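Local atomic coordinates of propionate kinase (Francisella tularensis subsp. tularensis, PDB entry 3KHY), a protein that probably catalyses the reversible, magnesium-dependent transfer of a phosphate group from ATP to acetate, giving acetyl phosphate and ADP. Residues Tyr160-Thr163 against His164-Ile168. Numbering follows the deposited sequence.
Sequences YELT and HKHNI
His164 N donates to Tyr160 O at 3.0 Å, a regular helical bond, and the short helix then ends in a turn where Asn167 takes a positive phi of 62°. Glu161 O receives His166 N at 3.3 Å and, more weakly, Lys165 N. Leu162 O is reached from further along, by Ile168 N at 3.1 Å. The side chains of Tyr160 and His164 cross at about a right angle. His164 CD2 sits over the centre of the Tyr160 ring, 3.3 Å from Tyr160 CE2, but the planes are inclined at 37°, an oblique pairing. With CG anti to the backbone N (chi1 -178°), the Tyr160 ring lies beside its own carbonyl carbon and reaches His164. Thr163 CG2 makes a CH-pi contact over the centre of one imidazole face, 3.7 Å from the His164 ring centroid. The Tyr160 hydroxyl lies above the other face, near its rim. Thr163 OG1 is beside the backbone N, anti to the carbonyl carbon, and meets a water there. This water bridges Thr163 OG1 (2.9 Å) and Ile168 O (2.7 Å), donating to the carbonyl. Glu161 and Lys165 run side by side, their aliphatic parts touching. Glu161 OE1 and Lys165 NZ stay 4.4 Å apart, beyond a salt bridge. Leu162 and Ile168 point together towards the second subunit, where Met259 and Tyr244 of that chain pack on them. The contact is a helix C-cap with a left-handed residue, at the dimer interface, away from the annotated sites. The Tyr160, Glu161 and Leu162 carbonyls take later amides, the water serves Ile168 O, and the opposite charges probably give only mild attraction.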
# COMPACT_ATOMS: atom_id res chain seq x y z
N TYR A 160 -12.99 -6.33 12.87
CA TYR A 160 -14.17 -5.46 12.95
C TYR A 160 -14.07 -4.39 14.05
O TYR A 160 -14.36 -3.22 13.83
CB TYR A 160 -15.42 -6.32 13.18
CG TYR A 160 -16.71 -5.53 13.23
CD1 TYR A 160 -17.12 -4.91 14.41
CD2 TYR A 160 -17.50 -5.39 12.10
CE1 TYR A 160 -18.30 -4.18 14.45
CE2 TYR A 160 -18.67 -4.67 12.13
CZ TYR A 160 -19.07 -4.06 13.30
OH TYR A 160 -20.24 -3.35 13.32
N GLU A 161 -13.66 -4.81 15.25
CA GLU A 161 -13.61 -3.89 16.38
C GLU A 161 -12.62 -2.75 16.21
O GLU A 161 -12.86 -1.64 16.67
CB GLU A 161 -13.28 -4.65 17.67
CG GLU A 161 -13.24 -3.76 18.89
CD GLU A 161 -13.34 -4.55 20.18
OE1 GLU A 161 -14.46 -4.66 20.72
OE2 GLU A 161 -12.30 -5.07 20.64
N LEU A 162 -11.49 -3.02 15.56
CA LEU A 162 -10.51 -1.97 15.31
C LEU A 162 -11.04 -0.95 14.31
O LEU A 162 -10.85 0.26 14.46
CB LEU A 162 -9.19 -2.57 14.84
CG LEU A 162 -8.45 -3.34 15.93
CD1 LEU A 162 -7.19 -3.95 15.38
CD2 LEU A 162 -8.12 -2.40 17.08
N THR A 163 -11.72 -1.45 13.29
CA THR A 163 -12.36 -0.61 12.28
C THR A 163 -13.41 0.31 12.89
O THR A 163 -13.41 1.52 12.65
CB THR A 163 -13.01 -1.47 11.19
OG1 THR A 163 -11.99 -2.24 10.55
CG2 THR A 163 -13.74 -0.61 10.15
N HIS A 164 -14.30 -0.27 13.70
CA HIS A 164 -15.50 0.43 14.14
C HIS A 164 -15.42 1.06 15.54
O HIS A 164 -15.68 2.25 15.70
CB HIS A 164 -16.72 -0.48 13.99
CG HIS A 164 -16.94 -0.91 12.57
ND1 HIS A 164 -17.48 -0.08 11.61
CD2 HIS A 164 -16.66 -2.08 11.94
CE1 HIS A 164 -17.54 -0.72 10.46
NE2 HIS A 164 -17.04 -1.93 10.63
N LYS A 165 -15.03 0.29 16.55
CA LYS A 165 -14.89 0.88 17.88
C LYS A 165 -13.77 1.92 17.88
O LYS A 165 -13.90 2.98 18.48
CB LYS A 165 -14.61 -0.19 18.93
CG LYS A 165 -14.55 0.33 20.36
CD LYS A 165 -14.42 -0.82 21.33
CE LYS A 165 -14.26 -0.33 22.76
NZ LYS A 165 -14.17 -1.48 23.72
N HIS A 166 -12.67 1.62 17.19
CA HIS A 166 -11.50 2.47 17.27
C HIS A 166 -11.25 3.32 16.03
O HIS A 166 -10.26 4.04 15.94
CB HIS A 166 -10.26 1.66 17.68
CG HIS A 166 -10.41 0.98 19.01
ND1 HIS A 166 -10.61 -0.38 19.14
CD2 HIS A 166 -10.43 1.49 20.26
CE1 HIS A 166 -10.72 -0.68 20.42
NE2 HIS A 166 -10.62 0.43 21.12
N ASN A 167 -12.18 3.24 15.07
CA ASN A 167 -12.20 4.18 13.95
C ASN A 167 -10.95 4.12 13.06
O ASN A 167 -10.56 5.12 12.47
CB ASN A 167 -12.40 5.60 14.48
CG ASN A 167 -13.65 5.72 15.33
OD1 ASN A 167 -14.75 5.40 14.89
ND2 ASN A 167 -13.48 6.16 16.57
N ILE A 168 -10.32 2.95 13.00
CA ILE A 168 -9.14 2.77 12.17
C ILE A 168 -9.58 2.40 10.76
O ILE A 168 -10.17 1.34 10.54
CB ILE A 168 -8.19 1.70 12.73
CG1 ILE A 168 -7.74 2.08 14.14
CG2 ILE A 168 -7.00 1.50 11.80
CD1 ILE A 168 -6.99 0.98 14.87
O HOH W 1 -10.60 -0.57 8.66